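Putative transcriptional regulator (PDB 3QI7) is of unknown function but has a periplasmic binding protein-like fold and, as a putative lipoprotein or regulator, may recognise a small ligand such as a sugar. Local coordinates at residues A[103-108]-A[129-134]; A[160-165]-A[210-215]; A[314-319]-A[343-348]; A[143-148]-A[181-186]. One frame throughout, in Å; residues are numbered along the deposited sequence.

Interaction 1 of 4, residues A[103-108]-A[129-134]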
loop_
_atom_site.group_PDB
_atom_site.type_symbol
_atom_site.label_atom_id
_atom_site.label_comp_id
_atom_site.label_asym_id
_atom_site.label_seq_id
_atom_site.Cartn_x
_atom_site.Cartn_y
_atom_site.Cartn_z
ATOM N N ALA A 103 -15.171 0.435 -17.058
ATOM C CA ALA A 103 -14.169 0.268 -18.096
ATOM C C ALA A 103 -13.753 -1.201 -18.236
ATOM O O ALA A 103 -13.621 -1.719 -19.353
ATOM C CB ALA A 103 -12.933 1.149 -17.817
ATOM N N LEU A 104 -13.520 -1.860 -17.100
ATOM C CA LEU A 104 -13.067 -3.237 -17.128
ATOM C C LEU A 104 -14.193 -4.202 -17.518
ATOM O O LEU A 104 -13.931 -5.246 -18.119
ATOM C CB LEU A 104 -12.435 -3.621 -15.794
ATOM C CG LEU A 104 -11.140 -2.854 -15.454
ATOM C CD1 LEU A 104 -10.608 -3.248 -14.106
ATOM C CD2 LEU A 104 -10.066 -3.041 -16.490
ATOM N N GLN A 105 -15.432 -3.865 -17.193
ATOM C CA GLN A 105 -16.557 -4.677 -17.676
ATOM C C GLN A 105 -16.633 -4.620 -19.198
ATOM O O GLN A 105 -16.874 -5.646 -19.850
ATOM C CB GLN A 105 -17.887 -4.213 -17.077
ATOM C CG GLN A 105 -18.085 -4.552 -15.613
ATOM C CD GLN A 105 -19.231 -3.773 -15.008
ATOM O OE1 GLN A 105 -19.096 -2.583 -14.723
ATOM N NE2 GLN A 105 -20.377 -4.433 -14.825
ATOM N N LYS A 106 -16.455 -3.426 -19.768
ATOM C CA LYS A 106 -16.555 -3.266 -21.221
ATOM C C LYS A 106 -15.412 -4.005 -21.926
ATOM O O LYS A 106 -15.630 -4.635 -22.966
ATOM C CB LYS A 106 -16.618 -1.784 -21.629
ATOM N N VAL A 107 -14.207 -3.964 -21.352
ATOM C CA VAL A 107 -13.074 -4.684 -21.941
ATOM C C VAL A 107 -13.328 -6.186 -21.997
ATOM O O VAL A 107 -13.023 -6.845 -23.004
ATOM C CB VAL A 107 -11.771 -4.468 -21.166
ATOM C CG1 VAL A 107 -10.670 -5.357 -21.766
ATOM C CG2 VAL A 107 -11.377 -3.022 -21.205
ATOM N N LYS A 108 -13.870 -6.712 -20.903
ATOM C CA LYS A 108 -14.152 -8.134 -20.771
ATOM C C LYS A 108 -15.237 -8.609 -21.736
ATOM O O LYS A 108 -15.152 -9.709 -22.286
ATOM C CB LYS A 108 -14.543 -8.459 -19.325
ATOM C CG LYS A 108 -13.377 -8.916 -18.473
ATOM C CD LYS A 108 -12.911 -10.319 -18.894
ATOM C CE LYS A 108 -12.295 -11.059 -17.736
ATOM N NZ LYS A 108 -11.136 -11.882 -18.146
ATOM N N SER A 129 -15.135 -8.086 -7.057
ATOM C CA SER A 129 -15.018 -9.545 -7.096
ATOM C C SER A 129 -15.834 -10.133 -8.248
ATOM O O SER A 129 -15.377 -11.071 -8.933
ATOM C CB SER A 129 -15.465 -10.162 -5.768
ATOM O OG SER A 129 -15.539 -11.581 -5.857
ATOM N N GLN A 130 -17.039 -9.591 -8.453
ATOM C CA GLN A 130 -17.949 -10.071 -9.499
ATOM C C GLN A 130 -17.366 -9.803 -10.890
ATOM O O GLN A 130 -17.428 -10.653 -11.758
ATOM C CB GLN A 130 -19.332 -9.400 -9.361
ATOM C CG GLN A 130 -20.469 -10.071 -10.165
ATOM C CD GLN A 130 -21.818 -9.353 -10.037
ATOM O OE1 GLN A 130 -22.038 -8.550 -9.133
ATOM N NE2 GLN A 130 -22.721 -9.652 -10.952
ATOM N N PHE A 131 -16.781 -8.616 -11.085
ATOM C CA PHE A 131 -16.499 -8.137 -12.471
ATOM C C PHE A 131 -15.030 -8.068 -12.885
ATOM O O PHE A 131 -14.751 -7.847 -14.062
ATOM C CB PHE A 131 -17.153 -6.760 -12.698
ATOM C CG PHE A 131 -18.651 -6.779 -12.588
ATOM C CD1 PHE A 131 -19.410 -7.524 -13.465
ATOM C CD2 PHE A 131 -19.297 -6.050 -11.590
ATOM C CE1 PHE A 131 -20.802 -7.549 -13.355
ATOM C CE2 PHE A 131 -20.680 -6.068 -11.468
ATOM C CZ PHE A 131 -21.436 -6.815 -12.353
ATOM N N VAL A 132 -14.111 -8.241 -11.936
ATOM C CA VAL A 132 -12.665 -8.204 -12.219
ATOM C C VAL A 132 -12.064 -9.551 -11.835
ATOM O O VAL A 132 -12.417 -10.119 -10.780
ATOM C CB VAL A 132 -11.981 -7.034 -11.441
ATOM C CG1 VAL A 132 -10.475 -6.994 -11.706
ATOM C CG2 VAL A 132 -12.659 -5.680 -11.779
ATOM N N ASP A 133 -11.163 -10.091 -12.662
ATOM C CA ASP A 133 -10.665 -11.472 -12.437
ATOM C C ASP A 133 -9.907 -11.687 -11.095
ATOM O O ASP A 133 -10.207 -12.625 -10.370
ATOM C CB ASP A 133 -9.743 -11.935 -13.586
ATOM C CG ASP A 133 -10.425 -11.923 -14.940
ATOM O OD1 ASP A 133 -11.622 -12.257 -14.996
ATOM O OD2 ASP A 133 -9.752 -11.589 -15.966
ATOM N N VAL A 134 -8.897 -10.845 -10.816
ATOM C CA VAL A 134 -8.057 -10.929 -9.599
ATOM C C VAL A 134 -8.052 -9.569 -8.923
ATOM O O VAL A 134 -7.889 -8.548 -9.583
ATOM C CB VAL A 134 -6.607 -11.356 -9.915
ATOM C CG1 VAL A 134 -5.771 -11.475 -8.622
ATOM C CG2 VAL A 134 -6.599 -12.681 -10.680
HETATM O O HOH W 1 -12.990 -7.171 -15.812
#

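Interaction 2 of 4, residues A[160-165]-A[210-215]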
loop_
_atom_site.group_PDB
_atom_site.type_symbol
_atom_site.label_atom_id
_atom_site.label_comp_id
_atom_site.label_asym_id
_atom_site.label_seq_id
_atom_site.Cartn_x
_atom_site.Cartn_y
_atom_site.Cartn_z
ATOM N N ILE A 160 -1.672 5.106 21.701
ATOM C CA ILE A 160 -2.313 6.433 21.511
ATOM C C ILE A 160 -2.698 6.570 20.020
ATOM O O ILE A 160 -1.843 6.416 19.159
ATOM C CB ILE A 160 -1.398 7.610 21.970
ATOM C CG1 ILE A 160 -0.615 7.267 23.246
ATOM C CG2 ILE A 160 -2.236 8.900 22.217
ATOM C CD1 ILE A 160 -1.441 6.867 24.517
ATOM N N HIS A 161 -3.994 6.789 19.728
ATOM C CA HIS A 161 -4.517 6.983 18.365
ATOM C C HIS A 161 -4.961 8.423 18.151
ATOM O O HIS A 161 -5.782 8.930 18.936
ATOM C CB HIS A 161 -5.731 6.070 18.177
ATOM C CG HIS A 161 -6.294 6.070 16.788
ATOM N ND1 HIS A 161 -7.138 7.068 16.321
ATOM C CD2 HIS A 161 -6.184 5.166 15.786
ATOM C CE1 HIS A 161 -7.493 6.779 15.078
ATOM N NE2 HIS A 161 -6.923 5.635 14.729
ATOM N N TYR A 162 -4.380 9.080 17.135
ATOM C CA TYR A 162 -4.630 10.499 16.826
ATOM C C TYR A 162 -5.289 10.611 15.438
ATOM O O TYR A 162 -4.777 10.085 14.462
ATOM C CB TYR A 162 -3.307 11.295 16.811
ATOM C CG TYR A 162 -2.671 11.527 18.150
ATOM C CD1 TYR A 162 -3.218 12.409 19.043
ATOM C CD2 TYR A 162 -1.478 10.887 18.503
ATOM C CE1 TYR A 162 -2.637 12.621 20.280
ATOM C CE2 TYR A 162 -0.889 11.096 19.721
ATOM C CZ TYR A 162 -1.470 11.975 20.618
ATOM O OH TYR A 162 -0.871 12.185 21.838
ATOM N N ALA A 163 -6.401 11.354 15.375
ATOM C CA ALA A 163 -7.218 11.560 14.173
ATOM C C ALA A 163 -8.221 12.657 14.497
ATOM O O ALA A 163 -8.691 12.738 15.634
ATOM C CB ALA A 163 -8.007 10.292 13.835
ATOM N N SER A 164 -8.550 13.485 13.509
ATOM C CA SER A 164 -9.596 14.509 13.656
ATOM C C SER A 164 -10.989 13.871 13.524
ATOM O O SER A 164 -11.114 12.796 12.973
ATOM C CB SER A 164 -9.438 15.589 12.585
ATOM O OG SER A 164 -9.927 15.155 11.321
ATOM N N THR A 165 -12.044 14.561 13.959
ATOM C CA THR A 165 -13.385 13.986 13.805
ATOM C C THR A 165 -13.802 13.924 12.324
ATOM O O THR A 165 -14.530 12.997 11.931
ATOM C CB THR A 165 -14.413 14.670 14.706
ATOM O OG1 THR A 165 -14.435 16.070 14.471
ATOM C CG2 THR A 165 -14.058 14.434 16.170
ATOM N N GLN A 210 1.107 21.687 16.929
ATOM C CA GLN A 210 1.216 22.120 18.340
ATOM C C GLN A 210 0.398 21.232 19.264
ATOM O O GLN A 210 0.839 20.876 20.354
ATOM C CB GLN A 210 0.799 23.580 18.544
ATOM C CG GLN A 210 1.776 24.559 17.919
ATOM C CD GLN A 210 1.731 25.957 18.523
ATOM O OE1 GLN A 210 1.732 26.964 17.795
ATOM N NE2 GLN A 210 1.716 26.030 19.863
ATOM N N PHE A 211 -0.796 20.867 18.814
ATOM C CA PHE A 211 -1.665 20.002 19.588
ATOM C C PHE A 211 -0.969 18.648 19.844
ATOM O O PHE A 211 -0.932 18.144 21.007
ATOM C CB PHE A 211 -3.005 19.799 18.870
ATOM C CG PHE A 211 -3.942 18.880 19.606
ATOM C CD1 PHE A 211 -3.869 17.509 19.425
ATOM C CD2 PHE A 211 -4.882 19.390 20.512
ATOM C CE1 PHE A 211 -4.712 16.660 20.118
ATOM C CE2 PHE A 211 -5.730 18.540 21.205
ATOM C CZ PHE A 211 -5.639 17.185 21.025
ATOM N N LEU A 212 -0.453 18.056 18.772
ATOM C CA LEU A 212 0.201 16.750 18.876
ATOM C C LEU A 212 1.411 16.794 19.799
ATOM O O LEU A 212 1.531 15.949 20.699
ATOM C CB LEU A 212 0.573 16.164 17.525
ATOM C CG LEU A 212 -0.548 15.634 16.640
ATOM C CD1 LEU A 212 0.016 15.452 15.224
ATOM C CD2 LEU A 212 -1.138 14.323 17.187
ATOM N N ASN A 213 2.273 17.787 19.619
ATOM C CA ASN A 213 3.446 17.887 20.456
ATOM C C ASN A 213 3.108 17.956 21.936
ATOM O O ASN A 213 3.723 17.251 22.761
ATOM C CB ASN A 213 4.354 19.028 19.988
ATOM C CG ASN A 213 5.136 18.645 18.730
ATOM O OD1 ASN A 213 5.605 17.510 18.614
ATOM N ND2 ASN A 213 5.263 19.573 17.788
ATOM N N GLU A 214 2.121 18.778 22.280
ATOM C CA GLU A 214 1.742 18.917 23.680
ATOM C C GLU A 214 1.074 17.658 24.213
ATOM O O GLU A 214 1.380 17.237 25.324
ATOM C CB GLU A 214 0.863 20.145 23.898
ATOM C CG GLU A 214 1.590 21.426 23.581
ATOM C CD GLU A 214 2.843 21.625 24.426
ATOM O OE1 GLU A 214 2.768 21.443 25.666
ATOM O OE2 GLU A 214 3.899 21.963 23.840
ATOM N N ASP A 215 0.214 17.023 23.419
ATOM C CA ASP A 215 -0.498 15.828 23.895
ATOM C C ASP A 215 0.450 14.619 24.096
ATOM O O ASP A 215 0.396 13.916 25.131
ATOM C CB ASP A 215 -1.633 15.461 22.971
ATOM C CG ASP A 215 -2.623 14.519 23.646
ATOM O OD1 ASP A 215 -3.424 15.022 24.472
ATOM O OD2 ASP A 215 -2.553 13.294 23.393
#

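Interaction 3 of 4, residues A[314-319]-A[343-348]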
loop_
_atom_site.group_PDB
_atom_site.type_symbol
_atom_site.label_atom_id
_atom_site.label_comp_id
_atom_site.label_asym_id
_atom_site.label_seq_id
_atom_site.Cartn_x
_atom_site.Cartn_y
_atom_site.Cartn_z
ATOM N N ALA A 314 0.943 -7.488 -8.782
ATOM C CA ALA A 314 -0.071 -7.675 -9.858
ATOM C C ALA A 314 0.581 -7.844 -11.229
ATOM O O ALA A 314 0.161 -8.704 -12.025
ATOM C CB ALA A 314 -1.103 -6.508 -9.875
ATOM N N ILE A 315 1.611 -7.055 -11.511
ATOM C CA ILE A 315 2.326 -7.207 -12.802
ATOM C C ILE A 315 2.977 -8.613 -12.932
ATOM O O ILE A 315 2.850 -9.267 -13.968
ATOM C CB ILE A 315 3.366 -6.082 -12.996
ATOM C CG1 ILE A 315 2.645 -4.731 -13.141
ATOM C CG2 ILE A 315 4.259 -6.359 -14.229
ATOM C CD1 ILE A 315 3.512 -3.557 -12.800
ATOM N N TYR A 316 3.674 -9.055 -11.889
ATOM C CA TYR A 316 4.335 -10.365 -11.887
ATOM C C TYR A 316 3.324 -11.487 -12.036
ATOM O O TYR A 316 3.580 -12.470 -12.737
ATOM C CB TYR A 316 5.142 -10.592 -10.594
ATOM C CG TYR A 316 6.485 -9.877 -10.507
ATOM C CD1 TYR A 316 7.377 -9.858 -11.568
ATOM C CD2 TYR A 316 6.861 -9.253 -9.353
ATOM C CE1 TYR A 316 8.628 -9.201 -11.467
ATOM C CE2 TYR A 316 8.077 -8.601 -9.241
ATOM C CZ TYR A 316 8.959 -8.580 -10.295
ATOM O OH TYR A 316 10.152 -7.914 -10.133
ATOM N N LEU A 317 2.163 -11.345 -11.391
ATOM C CA LEU A 317 1.105 -12.349 -11.460
ATOM C C LEU A 317 0.522 -12.409 -12.862
ATOM O O LEU A 317 0.334 -13.505 -13.421
ATOM C CB LEU A 317 -0.010 -12.001 -10.457
ATOM C CG LEU A 317 -0.840 -13.077 -9.779
ATOM C CD1 LEU A 317 -0.020 -14.303 -9.332
ATOM C CD2 LEU A 317 -1.550 -12.405 -8.585
ATOM N N ALA A 318 0.188 -11.240 -13.411
ATOM C CA ALA A 318 -0.348 -11.175 -14.773
ATOM C C ALA A 318 0.609 -11.869 -15.750
ATOM O O ALA A 318 0.205 -12.713 -16.538
ATOM C CB ALA A 318 -0.592 -9.720 -15.207
ATOM N N THR A 319 1.884 -11.513 -15.699
ATOM C CA THR A 319 2.906 -12.141 -16.570
ATOM C C THR A 319 2.937 -13.676 -16.437
ATOM O O THR A 319 2.957 -14.416 -17.440
ATOM C CB THR A 319 4.293 -11.537 -16.271
ATOM O OG1 THR A 319 4.229 -10.128 -16.516
ATOM C CG2 THR A 319 5.393 -12.180 -17.146
ATOM N N LEU A 343 8.844 -16.037 -3.637
ATOM C CA LEU A 343 9.583 -16.245 -4.906
ATOM C C LEU A 343 10.017 -14.929 -5.538
ATOM O O LEU A 343 11.178 -14.775 -5.926
ATOM C CB LEU A 343 8.697 -16.987 -5.914
ATOM C CG LEU A 343 9.276 -17.376 -7.275
ATOM C CD1 LEU A 343 10.500 -18.279 -7.048
ATOM C CD2 LEU A 343 8.229 -18.092 -8.168
ATOM N N ARG A 344 9.102 -13.971 -5.640
ATOM C CA ARG A 344 9.371 -12.787 -6.465
ATOM C C ARG A 344 9.957 -11.621 -5.667
ATOM O O ARG A 344 10.555 -10.762 -6.256
ATOM C CB ARG A 344 8.115 -12.338 -7.217
ATOM C CG ARG A 344 7.674 -13.275 -8.362
ATOM C CD ARG A 344 8.464 -12.981 -9.684
ATOM N NE ARG A 344 8.033 -13.891 -10.735
ATOM C CZ ARG A 344 8.614 -15.043 -11.060
ATOM N NH1 ARG A 344 9.726 -15.456 -10.455
ATOM N NH2 ARG A 344 8.066 -15.798 -12.003
ATOM N N PHE A 345 9.738 -11.593 -4.355
ATOM C CA PHE A 345 10.172 -10.487 -3.483
ATOM C C PHE A 345 11.075 -10.905 -2.315
ATOM O O PHE A 345 11.747 -10.059 -1.708
ATOM C CB PHE A 345 8.963 -9.761 -2.900
ATOM C CG PHE A 345 8.049 -9.164 -3.924
ATOM C CD1 PHE A 345 7.036 -9.914 -4.494
ATOM C CD2 PHE A 345 8.211 -7.856 -4.327
ATOM C CE1 PHE A 345 6.189 -9.360 -5.410
ATOM C CE2 PHE A 345 7.387 -7.301 -5.264
ATOM C CZ PHE A 345 6.361 -8.066 -5.819
ATOM N N GLY A 346 11.085 -12.181 -1.967
ATOM C CA GLY A 346 11.819 -12.650 -0.770
ATOM C C GLY A 346 11.342 -12.056 0.549
ATOM O O GLY A 346 12.137 -11.855 1.486
ATOM N N ILE A 347 10.049 -11.772 0.629
ATOM C CA ILE A 347 9.423 -11.302 1.847
ATOM C C ILE A 347 8.206 -12.175 2.249
ATOM O O ILE A 347 7.538 -12.822 1.411
ATOM C CB ILE A 347 9.023 -9.798 1.764
ATOM C CG1 ILE A 347 7.810 -9.569 0.850
ATOM C CG2 ILE A 347 10.245 -8.911 1.352
ATOM C CD1 ILE A 347 7.493 -8.032 0.602
ATOM N N GLY A 348 7.914 -12.155 3.549
ATOM C CA GLY A 348 6.743 -12.864 4.064
ATOM C C GLY A 348 5.522 -11.978 3.979
ATOM O O GLY A 348 5.596 -10.723 3.958
HETATM O O HOH W 2 6.104 -13.177 -12.914
#

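Interaction 4 of 4, residues A[143-148]-A[181-186]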
loop_
_atom_site.group_PDB
_atom_site.type_symbol
_atom_site.label_atom_id
_atom_site.label_comp_id
_atom_site.label_asym_id
_atom_site.label_seq_id
_atom_site.Cartn_x
_atom_site.Cartn_y
_atom_site.Cartn_z
ATOM N N ARG A 143 -5.723 -4.664 9.124
ATOM C CA ARG A 143 -4.614 -3.721 9.433
ATOM C C ARG A 143 -4.634 -3.293 10.893
ATOM O O ARG A 143 -3.582 -3.256 11.556
ATOM C CB ARG A 143 -4.669 -2.503 8.506
ATOM C CG ARG A 143 -3.767 -1.330 8.896
ATOM C CD ARG A 143 -2.352 -1.532 8.370
ATOM N NE ARG A 143 -1.415 -0.587 8.993
ATOM C CZ ARG A 143 -1.327 0.706 8.708
ATOM N NH1 ARG A 143 -2.106 1.250 7.780
ATOM N NH2 ARG A 143 -0.428 1.471 9.343
ATOM N N GLY A 144 -5.817 -2.946 11.392
ATOM C CA GLY A 144 -5.969 -2.531 12.793
ATOM C C GLY A 144 -5.514 -3.598 13.775
ATOM O O GLY A 144 -4.791 -3.310 14.734
ATOM N N LYS A 145 -5.972 -4.818 13.545
ATOM C CA LYS A 145 -5.667 -5.938 14.398
ATOM C C LYS A 145 -4.158 -6.129 14.459
ATOM O O LYS A 145 -3.585 -6.248 15.538
ATOM C CB LYS A 145 -6.352 -7.191 13.867
ATOM C CG LYS A 145 -6.096 -8.500 14.657
ATOM C CD LYS A 145 -6.910 -9.706 14.052
ATOM C CE LYS A 145 -6.665 -11.006 14.820
ATOM N NZ LYS A 145 -5.309 -11.507 14.553
ATOM N N VAL A 146 -3.509 -6.105 13.294
ATOM C CA VAL A 146 -2.083 -6.431 13.200
ATOM C C VAL A 146 -1.233 -5.306 13.789
ATOM O O VAL A 146 -0.233 -5.550 14.465
ATOM C CB VAL A 146 -1.669 -6.761 11.731
ATOM C CG1 VAL A 146 -0.131 -6.881 11.589
ATOM C CG2 VAL A 146 -2.411 -8.063 11.199
ATOM N N LEU A 147 -1.657 -4.078 13.578
ATOM C CA LEU A 147 -0.955 -2.908 14.168
ATOM C C LEU A 147 -1.020 -2.945 15.719
ATOM O O LEU A 147 -0.043 -2.644 16.411
ATOM C CB LEU A 147 -1.543 -1.625 13.619
ATOM C CG LEU A 147 -1.097 -0.295 14.236
ATOM C CD1 LEU A 147 0.425 -0.090 14.132
ATOM C CD2 LEU A 147 -1.887 0.849 13.542
ATOM N N ALA A 148 -2.174 -3.300 16.267
ATOM C CA ALA A 148 -2.321 -3.469 17.732
ATOM C C ALA A 148 -1.387 -4.573 18.241
ATOM O O ALA A 148 -0.662 -4.394 19.240
ATOM C CB ALA A 148 -3.798 -3.796 18.074
ATOM N N LYS A 181 -9.074 -0.797 18.606
ATOM C CA LYS A 181 -9.640 -0.696 19.962
ATOM C C LYS A 181 -10.039 -2.051 20.519
ATOM O O LYS A 181 -9.768 -2.358 21.684
ATOM C CB LYS A 181 -10.871 0.236 19.971
ATOM C CG LYS A 181 -11.394 0.601 21.336
ATOM C CD LYS A 181 -12.584 1.589 21.235
ATOM C CE LYS A 181 -13.043 2.043 22.616
ATOM N NZ LYS A 181 -14.210 2.992 22.548
ATOM N N GLU A 182 -10.681 -2.848 19.682
ATOM C CA GLU A 182 -11.172 -4.174 20.060
ATOM C C GLU A 182 -9.986 -5.091 20.305
ATOM O O GLU A 182 -9.907 -5.800 21.340
ATOM C CB GLU A 182 -12.066 -4.691 18.931
ATOM C CG GLU A 182 -12.670 -6.061 19.063
ATOM C CD GLU A 182 -13.508 -6.395 17.819
ATOM O OE1 GLU A 182 -14.307 -5.519 17.401
ATOM O OE2 GLU A 182 -13.343 -7.501 17.239
ATOM N N THR A 183 -9.036 -5.050 19.382
ATOM C CA THR A 183 -7.849 -5.871 19.525
ATOM C C THR A 183 -7.079 -5.506 20.800
ATOM O O THR A 183 -6.720 -6.412 21.580
ATOM C CB THR A 183 -6.937 -5.847 18.283
ATOM O OG1 THR A 183 -7.664 -6.283 17.120
ATOM C CG2 THR A 183 -5.725 -6.802 18.495
ATOM N N CYS A 184 -6.823 -4.214 21.017
ATOM C CA CYS A 184 -6.187 -3.750 22.256
ATOM C C CYS A 184 -6.903 -4.279 23.515
ATOM O O CYS A 184 -6.259 -4.656 24.485
ATOM C CB CYS A 184 -6.104 -2.218 22.302
ATOM S SG CYS A 184 -4.827 -1.498 21.288
ATOM N N LYS A 185 -8.234 -4.291 23.484
ATOM C CA LYS A 185 -9.024 -4.836 24.587
ATOM C C LYS A 185 -8.747 -6.322 24.805
ATOM O O LYS A 185 -8.567 -6.759 25.954
ATOM C CB LYS A 185 -10.531 -4.622 24.377
ATOM C CG LYS A 185 -11.362 -4.901 25.658
ATOM C CD LYS A 185 -12.426 -6.024 25.479
ATOM C CE LYS A 185 -13.827 -5.494 25.172
ATOM N NZ LYS A 185 -14.703 -5.320 26.388
ATOM N N ASN A 186 -8.692 -7.096 23.717
ATOM C CA ASN A 186 -8.453 -8.524 23.817
ATOM C C ASN A 186 -7.054 -8.883 24.335
ATOM O O ASN A 186 -6.896 -9.921 24.988
ATOM C CB ASN A 186 -8.645 -9.213 22.456
ATOM C CG ASN A 186 -10.097 -9.256 22.009
ATOM O OD1 ASN A 186 -10.999 -9.233 22.823
ATOM N ND2 ASN A 186 -10.318 -9.335 20.692
#

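Interaction 1 of 4, residues A[103-108]-A[129-134]
Lys108 approaches Asp133 along a chain bent at chi2 (-71°) and again at chi4, while Asp133 holds CG anti to its own carbonyl carbon (chi1 -59°); the two side chains therefore converge from opposite directions. Their ends form a salt bridge in which Lys108 NZ donates to Asp133 OD2 at 2.6 Å, on the syn lone pair of that oxygen. A turn earlier on the helix, the amide of Gln105 lies over the Phe131 ring. Gln105 NE2 sits 3.3 Å above the ring plane, over its centre, and the amide and ring planes are inclined by 38°. Toward the interior, Leu104 CD1 meets Val132 CG2 at 3.9 Å. A water joins the backbones, donating to Phe131 O at 2.6 Å and weakly to Leu104 O, where helix 125-131 gives way to the link into strand 134-137. Lys108 NZ also bonds Pro112 O and Ile114 O, and Asp133 OD2 accepts from Thr116 N. The ammonium thus faces one carboxylate and two carbonyls, a setting consistent with a charged lysine that draws helix 101-110, the turn before strand 115-118 and the residue leading into strand 134-137 together.

Interaction 2 of 4, residues A[160-165]-A[210-215]
Tyr162 and Asp215 meet through a short hydrogen bond, Tyr162 OH donating to Asp215 OD2 at 2.5 Å. The phenol approaches the anti lone pair, on the side away from the other carboxylate oxygen, and the carboxylate stands almost perpendicular to the ring, with 88° between the planes. Asp215 lies at the ring edge, its CG in the ring plane, while Leu212 takes one face. One methyl does that work: Leu212 CD2 is 3.5 Å from the centroid of the Tyr162 ring and 21° off its normal, a CH-pi contact over the face. It is displaced toward the root of the ring, where Leu212 CD2 comes within 3.3 Å of Tyr162 CG, which indicates tight packing.

The torsion of Asp215 (chi1 -163°, CG opposite the backbone N) carries its carboxylate from the helix to the phenol. The ring projects from strand 159-164, the middle strand of a three-stranded parallel sheet of order 2-1-3. Helix 203-223 connects strand 191-196 to strand 228-231 in a beta-alpha-beta crossover that passes over this middle strand, as in the Rossmann-like lobes of periplasmic binding proteins.

Further out, Gln219 NE2 donates to Asp215 OD2 from the next turn of the helix, so the buried oxygen has two donors, which would tend to favour the ionised carboxylate. Val194, Met236 and Ile216 also pack against Tyr162, while Val239 of helix 234-247 touches Leu212. Backbone bonds from Ile160 and Tyr162 to Phe230, and from His161 to Val192 and Val194, hold the strand beneath the ring in place.

Interaction 3 of 4, residues A[314-319]-A[343-348]
Tyr316 and Phe345 form the aromatic part of this contact, an offset edge-to-face pair in which the edge of Tyr316 is directed toward the face of Phe345. The ring centroids lie 5.6 Å apart and the planes are inclined by 74°. The closest atoms are Tyr316 CD2 and Phe345 CZ at 3.8 Å, and CZ lies in the plane of the tyrosine ring.

A CH-pi contact uses the face of the same ring. Arg344 CD stands 3.9 Å from the Tyr316 centroid and 17° off the ring normal. The bend at chi2 of Arg344 (-83°) lays the aliphatic part of its chain across the tyrosine; the guanidinium plane is steeply inclined to the ring, so it is the methylene that covers the face rather than a stacked charged group.

Polar links complete the set. A water donates to Tyr316 O at 2.6 Å and accepts from Arg344 NE at 3.0 Å, bridging the backbone of helix 306-324 to the arginine. The far end of the tyrosine is bound by Glu38, whose OE2 pairs with Tyr316 OH, and Arg344 makes a long, weak ion pair with Glu320.

Helix 334-345 ends here: Gly346 leaves helical geometry with positive phi, a conformation that favours glycine, and the chain proceeds to strand 349-353. Ile315, Ala318 and Thr319 of helix 306-324 pack on strand 13-19, while Tyr316 also touches Met35 and Tyr39 of helix 26-42. The contact therefore has the layout of a layered alpha/beta lobe, in which an outer helix, 334-345, packs on one that itself covers the sheet.

Interaction 4 of 4, residues A[143-148]-A[181-186]
Thr183 points toward helix 143-148 and divides its two branches between Lys145 and Ala148. With chi1 at -58°, its methyl lies opposite its backbone N and its hydroxyl opposite its carbonyl carbon. Thr183 CG2 meets Ala148 CB at 3.6 Å, and Thr183 OG1 rests at 3.4 Å from Lys145 CA, against the backbone itself. The side chains of Lys145 and Thr183 cross at about a right angle: the lysine runs extended past the threonine, touching it near CB and CG, before its end leads off to a salt bridge with Glu149. Thr183 OG1 in turn bonds Met179 O in its own helix. Cys184 SG also reaches the same alanine methyl, 4.1 Å from Ala148 CB. The backbones come close, with 5.6 Å between Lys145 CA and Thr183 CA and 6.0 Å between Ala148 CA and Cys184 CA, consistent with the small alanine at the interface. The segment axes approach to 8.4 Å and cross at -39°, running in roughly the same sense. Helix 140-153 and helix 171-186 lie side by side against the three-stranded sheet, Leu147 touching Phe230 of strand 228-231 and Cys184 touching Phe191 of strand 191-196, with strand 159-164 between the two helices in sequence.

Overall arrangement
From the N terminus, interaction 1 comes first, closing the loop that carries strand 115-118 and tying helix 101-110 to the end of helix 125-131 beside the large mixed sheet. Interaction 4 opens next, on helix 140-153, and interaction 2 opens on strand 159-164 before interaction 4 closes on helix 171-186; interaction 2 then closes on helix 203-223. These two cross and tie helices of the three-stranded lobe to each other and to its central strand. Interaction 3 follows in series, back in the large-sheet lobe, closing the helical excursion through helix 328-331 and joining helix 306-324 to the C-terminal end of helix 334-345. The centres of interactions 1 and 2 are about 41 Å apart.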